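Local coordinates for maternal effect protein oskar (Drosophila melanogaster, PDB 5A4A) that induces the germline in the fly and binds RNA, here represented by its SGNH-hydrolase-like OSK domain, at residues S59-K71 with R92-L106. Sequence-based numbering, arbitrary orientation.
Sequences SGLTINGARNRLK and RGKPLVQIEHDFRLL. With SO4 (sulfate ion), chain G; SO4 (sulfate ion), chain D.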
loop_
_atom_site.group_PDB
_atom_site.type_symbol
_atom_site.label_atom_id
_atom_site.label_comp_id
_atom_site.label_asym_id
_atom_site.label_seq_id
_atom_site.Cartn_x
_atom_site.Cartn_y
_atom_site.Cartn_z
ATOM N N SER A 59 -8.805 -0.773 -2.997
ATOM C CA SER A 59 -8.650 -2.123 -3.522
ATOM C C SER A 59 -8.172 -2.083 -4.975
ATOM O O SER A 59 -8.737 -1.367 -5.803
ATOM C CB SER A 59 -9.975 -2.894 -3.448
ATOM O OG SER A 59 -9.811 -4.195 -3.997
ATOM N N GLY A 60 -7.122 -2.842 -5.276
ATOM C CA GLY A 60 -6.596 -2.897 -6.630
ATOM C C GLY A 60 -5.722 -1.721 -7.041
ATOM O O GLY A 60 -5.417 -1.569 -8.230
ATOM N N LEU A 61 -5.309 -0.894 -6.082
ATOM C CA LEU A 61 -4.475 0.270 -6.401
ATOM C C LEU A 61 -3.061 -0.153 -6.805
ATOM O O LEU A 61 -2.313 -0.704 -6.003
ATOM C CB LEU A 61 -4.397 1.245 -5.218
ATOM C CG LEU A 61 -3.927 2.672 -5.537
ATOM C CD1 LEU A 61 -4.999 3.446 -6.329
ATOM C CD2 LEU A 61 -3.537 3.421 -4.270
ATOM N N THR A 62 -2.700 0.108 -8.054
ATOM C CA THR A 62 -1.341 -0.137 -8.501
ATOM C C THR A 62 -0.517 1.128 -8.274
ATOM O O THR A 62 -1.043 2.164 -7.846
ATOM C CB THR A 62 -1.303 -0.456 -9.997
ATOM O OG1 THR A 62 -1.886 0.642 -10.706
ATOM C CG2 THR A 62 -2.099 -1.742 -10.307
ATOM N N ILE A 63 0.768 1.050 -8.595
ATOM C CA ILE A 63 1.630 2.219 -8.514
ATOM C C ILE A 63 1.090 3.316 -9.435
ATOM O O ILE A 63 0.964 4.465 -9.019
ATOM C CB ILE A 63 3.084 1.872 -8.867
ATOM C CG1 ILE A 63 3.684 0.954 -7.799
ATOM C CG2 ILE A 63 3.929 3.131 -8.972
ATOM C CD1 ILE A 63 4.910 0.181 -8.281
ATOM N N ASN A 64 0.747 2.958 -10.671
ATOM C CA ASN A 64 0.115 3.914 -11.586
ATOM C C ASN A 64 -1.238 4.408 -11.080
ATOM O O ASN A 64 -1.578 5.584 -11.234
ATOM C CB ASN A 64 -0.004 3.332 -12.998
ATOM C CG ASN A 64 1.304 3.399 -13.755
ATOM O OD1 ASN A 64 2.291 3.931 -13.249
ATOM N ND2 ASN A 64 1.323 2.853 -14.971
ATOM N N GLY A 65 -2.006 3.514 -10.461
ATOM C CA GLY A 65 -3.248 3.914 -9.823
ATOM C C GLY A 65 -3.015 4.973 -8.757
ATOM O O GLY A 65 -3.802 5.914 -8.625
ATOM N N ALA A 66 -1.933 4.814 -7.995
ATOM C CA ALA A 66 -1.596 5.756 -6.934
ATOM C C ALA A 66 -1.201 7.101 -7.539
ATOM O O ALA A 66 -1.591 8.159 -7.042
ATOM C CB ALA A 66 -0.473 5.200 -6.049
ATOM N N ARG A 67 -0.436 7.050 -8.625
ATOM C CA ARG A 67 -0.041 8.255 -9.353
ATOM C C ARG A 67 -1.283 9.035 -9.783
ATOM O O ARG A 67 -1.350 10.260 -9.615
ATOM C CB ARG A 67 0.813 7.880 -10.573
ATOM C CG ARG A 67 2.245 7.436 -10.243
ATOM C CD ARG A 67 2.978 6.891 -11.474
ATOM N NE ARG A 67 3.243 7.920 -12.483
ATOM C CZ ARG A 67 3.559 7.662 -13.751
ATOM N NH1 ARG A 67 3.653 6.408 -14.172
ATOM N NH2 ARG A 67 3.792 8.659 -14.597
ATOM N N ASN A 68 -2.266 8.320 -10.329
ATOM C CA ASN A 68 -3.539 8.934 -10.721
ATOM C C ASN A 68 -4.366 9.413 -9.539
ATOM O O ASN A 68 -4.977 10.488 -9.590
ATOM C CB ASN A 68 -4.384 7.975 -11.574
ATOM C CG ASN A 68 -3.793 7.742 -12.951
ATOM O OD1 ASN A 68 -3.065 8.585 -13.477
ATOM N ND2 ASN A 68 -4.102 6.589 -13.542
ATOM N N ARG A 69 -4.386 8.618 -8.475
ATOM C CA ARG A 69 -5.191 8.937 -7.299
ATOM C C ARG A 69 -4.756 10.267 -6.678
ATOM O O ARG A 69 -5.595 11.071 -6.270
ATOM C CB ARG A 69 -5.104 7.808 -6.269
ATOM C CG ARG A 69 -5.964 8.010 -5.017
ATOM C CD ARG A 69 -7.447 7.920 -5.331
ATOM N NE ARG A 69 -8.275 8.259 -4.176
ATOM C CZ ARG A 69 -8.621 9.498 -3.839
ATOM N NH1 ARG A 69 -8.193 10.535 -4.556
ATOM N NH2 ARG A 69 -9.390 9.705 -2.780
ATOM N N LEU A 70 -3.444 10.500 -6.619
ATOM C CA LEU A 70 -2.923 11.742 -6.046
ATOM C C LEU A 70 -3.276 12.985 -6.850
ATOM O O LEU A 70 -3.345 14.084 -6.297
ATOM C CB LEU A 70 -1.406 11.663 -5.849
ATOM C CG LEU A 70 -0.969 10.669 -4.776
ATOM C CD1 LEU A 70 0.557 10.665 -4.680
ATOM C CD2 LEU A 70 -1.587 11.033 -3.440
ATOM N N LYS A 71 -3.493 12.814 -8.150
ATOM C CA LYS A 71 -3.924 13.922 -8.997
ATOM C C LYS A 71 -5.365 14.262 -8.673
ATOM O O LYS A 71 -5.831 15.368 -8.936
ATOM C CB LYS A 71 -3.810 13.558 -10.475
ATOM C CG LYS A 71 -2.398 13.274 -10.948
ATOM C CD LYS A 71 -2.369 12.872 -12.423
ATOM C CE LYS A 71 -0.934 12.664 -12.890
ATOM N NZ LYS A 71 -0.840 12.168 -14.294
ATOM N N ARG A 92 -0.523 -8.767 -10.536
ATOM C CA ARG A 92 -1.025 -8.692 -11.911
ATOM C C ARG A 92 0.039 -9.110 -12.915
ATOM O O ARG A 92 -0.223 -9.175 -14.117
ATOM C CB ARG A 92 -1.515 -7.279 -12.261
ATOM C CG ARG A 92 -2.813 -6.888 -11.590
ATOM C CD ARG A 92 -3.288 -5.493 -12.007
ATOM N NE ARG A 92 -4.478 -5.114 -11.250
ATOM C CZ ARG A 92 -5.085 -3.933 -11.314
ATOM N NH1 ARG A 92 -4.624 -2.974 -12.115
ATOM N NH2 ARG A 92 -6.161 -3.715 -10.571
ATOM N N GLY A 93 1.246 -9.359 -12.419
ATOM C CA GLY A 93 2.332 -9.830 -13.257
ATOM C C GLY A 93 2.971 -8.745 -14.106
ATOM O O GLY A 93 3.508 -9.031 -15.173
ATOM N N LYS A 94 2.915 -7.498 -13.647
ATOM C CA LYS A 94 3.610 -6.429 -14.359
ATOM C C LYS A 94 5.111 -6.710 -14.340
ATOM O O LYS A 94 5.636 -7.233 -13.355
ATOM C CB LYS A 94 3.302 -5.047 -13.762
ATOM C CG LYS A 94 1.866 -4.566 -14.001
ATOM C CD LYS A 94 1.782 -3.039 -13.965
ATOM C CE LYS A 94 0.345 -2.551 -13.820
ATOM N NZ LYS A 94 0.262 -1.058 -13.822
ATOM N N PRO A 95 5.801 -6.398 -15.447
ATOM C CA PRO A 95 7.250 -6.607 -15.485
ATOM C C PRO A 95 7.927 -5.775 -14.404
ATOM O O PRO A 95 7.534 -4.634 -14.165
ATOM C CB PRO A 95 7.646 -6.091 -16.872
ATOM C CG PRO A 95 6.391 -6.144 -17.678
ATOM C CD PRO A 95 5.273 -5.889 -16.723
ATOM N N LEU A 96 8.931 -6.347 -13.751
ATOM C CA LEU A 96 9.671 -5.635 -12.707
ATOM C C LEU A 96 10.237 -4.289 -13.175
ATOM O O LEU A 96 10.159 -3.296 -12.450
ATOM C CB LEU A 96 10.785 -6.520 -12.137
ATOM C CG LEU A 96 11.653 -5.886 -11.049
ATOM C CD1 LEU A 96 10.851 -5.654 -9.774
ATOM C CD2 LEU A 96 12.881 -6.753 -10.769
ATOM N N VAL A 97 10.800 -4.247 -14.383
ATOM C CA VAL A 97 11.339 -2.994 -14.914
ATOM C C VAL A 97 10.271 -1.904 -14.968
ATOM O O VAL A 97 10.543 -0.745 -14.655
ATOM C CB VAL A 97 12.014 -3.168 -16.308
ATOM C CG1 VAL A 97 11.015 -3.654 -17.349
ATOM C CG2 VAL A 97 12.657 -1.864 -16.758
ATOM N N GLN A 98 9.051 -2.290 -15.332
ATOM C CA GLN A 98 7.940 -1.365 -15.429
ATOM C C GLN A 98 7.513 -0.910 -14.033
ATOM O O GLN A 98 7.208 0.261 -13.812
ATOM C CB GLN A 98 6.786 -2.071 -16.132
ATOM C CG GLN A 98 5.774 -1.182 -16.782
ATOM C CD GLN A 98 4.691 -2.008 -17.452
ATOM O OE1 GLN A 98 3.648 -2.264 -16.861
ATOM N NE2 GLN A 98 4.952 -2.457 -18.678
ATOM N N ILE A 99 7.495 -1.850 -13.094
ATOM C CA ILE A 99 7.165 -1.556 -11.704
ATOM C C ILE A 99 8.138 -0.525 -11.118
ATOM O O ILE A 99 7.731 0.436 -10.460
ATOM C CB ILE A 99 7.177 -2.853 -10.858
ATOM C CG1 ILE A 99 6.037 -3.776 -11.304
ATOM C CG2 ILE A 99 7.065 -2.550 -9.376
ATOM C CD1 ILE A 99 6.008 -5.128 -10.597
ATOM N N GLU A 100 9.425 -0.731 -11.362
ATOM C CA GLU A 100 10.446 0.186 -10.867
ATOM C C GLU A 100 10.339 1.546 -11.557
ATOM O O GLU A 100 10.435 2.593 -10.914
ATOM C CB GLU A 100 11.834 -0.439 -11.035
ATOM C CG GLU A 100 12.028 -1.620 -10.092
ATOM C CD GLU A 100 13.293 -2.407 -10.345
ATOM O OE1 GLU A 100 13.951 -2.169 -11.376
ATOM O OE2 GLU A 100 13.621 -3.274 -9.505
ATOM N N HIS A 101 10.130 1.520 -12.868
ATOM C CA HIS A 101 9.902 2.749 -13.633
ATOM C C HIS A 101 8.722 3.558 -13.077
ATOM O O HIS A 101 8.820 4.772 -12.874
ATOM C CB HIS A 101 9.665 2.404 -15.103
ATOM C CG HIS A 101 9.209 3.561 -15.932
ATOM N ND1 HIS A 101 10.066 4.550 -16.366
ATOM C CD2 HIS A 101 7.984 3.895 -16.402
ATOM C CE1 HIS A 101 9.390 5.437 -17.072
ATOM N NE2 HIS A 101 8.125 5.062 -17.111
ATOM N N ASP A 102 7.601 2.883 -12.841
ATOM C CA ASP A 102 6.405 3.539 -12.310
ATOM C C ASP A 102 6.641 4.092 -10.907
ATOM O O ASP A 102 6.217 5.204 -10.586
ATOM C CB ASP A 102 5.220 2.560 -12.280
ATOM C CG ASP A 102 4.753 2.154 -13.665
ATOM O OD1 ASP A 102 5.185 2.779 -14.657
ATOM O OD2 ASP A 102 3.939 1.206 -13.764
ATOM N N PHE A 103 7.322 3.315 -10.071
ATOM C CA PHE A 103 7.598 3.741 -8.707
ATOM C C PHE A 103 8.501 4.988 -8.689
ATOM O O PHE A 103 8.275 5.921 -7.918
ATOM C CB PHE A 103 8.211 2.596 -7.892
ATOM C CG PHE A 103 8.341 2.908 -6.426
ATOM C CD1 PHE A 103 7.253 2.772 -5.586
ATOM C CD2 PHE A 103 9.546 3.357 -5.900
ATOM C CE1 PHE A 103 7.352 3.063 -4.243
ATOM C CE2 PHE A 103 9.657 3.654 -4.550
ATOM C CZ PHE A 103 8.560 3.511 -3.722
ATOM N N ARG A 104 9.505 5.017 -9.560
ATOM C CA ARG A 104 10.384 6.182 -9.653
ATOM C C ARG A 104 9.567 7.425 -10.023
ATOM O O ARG A 104 9.768 8.504 -9.467
ATOM C CB ARG A 104 11.506 5.913 -10.663
ATOM C CG ARG A 104 12.393 7.087 -10.978
ATOM C CD ARG A 104 13.461 6.679 -11.990
ATOM N NE ARG A 104 14.571 5.960 -11.369
ATOM C CZ ARG A 104 14.772 4.646 -11.443
ATOM N NH1 ARG A 104 13.931 3.867 -12.117
ATOM N NH2 ARG A 104 15.824 4.109 -10.839
ATOM N N LEU A 105 8.603 7.254 -10.923
ATOM C CA LEU A 105 7.726 8.357 -11.310
ATOM C C LEU A 105 6.735 8.766 -10.212
ATOM O O LEU A 105 6.388 9.944 -10.110
ATOM C CB LEU A 105 6.986 8.037 -12.612
ATOM C CG LEU A 105 7.884 7.954 -13.848
ATOM C CD1 LEU A 105 7.068 7.539 -15.063
ATOM C CD2 LEU A 105 8.607 9.274 -14.095
ATOM N N LEU A 106 6.270 7.806 -9.407
ATOM C CA LEU A 106 5.422 8.130 -8.255
ATOM C C LEU A 106 6.184 9.019 -7.267
ATOM O O LEU A 106 5.676 10.044 -6.799
ATOM C CB LEU A 106 4.921 6.856 -7.550
ATOM C CG LEU A 106 4.164 7.061 -6.225
ATOM C CD1 LEU A 106 2.877 7.881 -6.413
ATOM C CD2 LEU A 106 3.839 5.723 -5.535
HETATM S S SO4 G . 4.355 6.951 -17.899
HETATM O O1 SO4 G . 3.183 6.848 -18.769
HETATM O O2 SO4 G . 4.362 8.275 -17.276
HETATM O O3 SO4 G . 4.282 5.906 -16.877
HETATM O O4 SO4 G . 5.583 6.771 -18.669
HETATM S S SO4 D . -6.485 -7.739 -11.936
HETATM O O1 SO4 D . -5.590 -8.850 -12.252
HETATM O O2 SO4 D . -7.880 -8.187 -11.939
HETATM O O3 SO4 D . -6.121 -7.182 -10.633
HETATM O O4 SO4 D . -6.328 -6.696 -12.946
HETATM O O HOH W 1 1.677 0.556 -12.038
HETATM O O HOH W 2 3.770 3.070 -16.987
#
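I63 drops as a knob into the hollow between I99, D102, F103 and L106, and L106 returns the fit among I63, A66, R67 and L70. This reciprocal knobs-into-holes packing joins helix 63-71 to the first part of helix 96-112, segments nearly parallel at 20° with axes 9.2 Å apart. The branches of I63 divide the hollow: CG2, anti to the backbone N, presses on the turn at D102, 3.5 Å from its C, while CD1 meets I99 CG2 at 3.6 Å. L106 lays CD1 against L70 CD1, 4.0 Å away, and its CB beside R67 CG. Beyond this apolar seam R67, bent at its third torsion (67°), swings its guanidinium over L105, whose CB lies 3.6 Å above the centre of one face. NH1 and NH2 grip a sulfate, probably from the crystallisation liquor, through nearly straight bonds. N64 OD1 lies 3.2 Å from D102 OD2, two acceptors that cannot bond each other; R67 NH1, bonded to N64 OD1 from above the amide plane and in a long salt bridge to D102 OD1, 4.0 Å away, probably offsets the repulsion. Two waters help: one links N64 N, K94 NZ and D102 OD2, the other N64 ND2, D102 OD1 and the sulfate. With an alanine at R67, N64 OD1 and the D102 carboxylate would probably face each other without the positive charge beside them, and L105 would lose its flat lid. The T62 methyl backs one guanidinium face of R92, whose NE bonds a second sulfate. An apolar seam thus carries a water-bridged, cationic margin whose anion sites could suit phosphates in an RNA-binding domain.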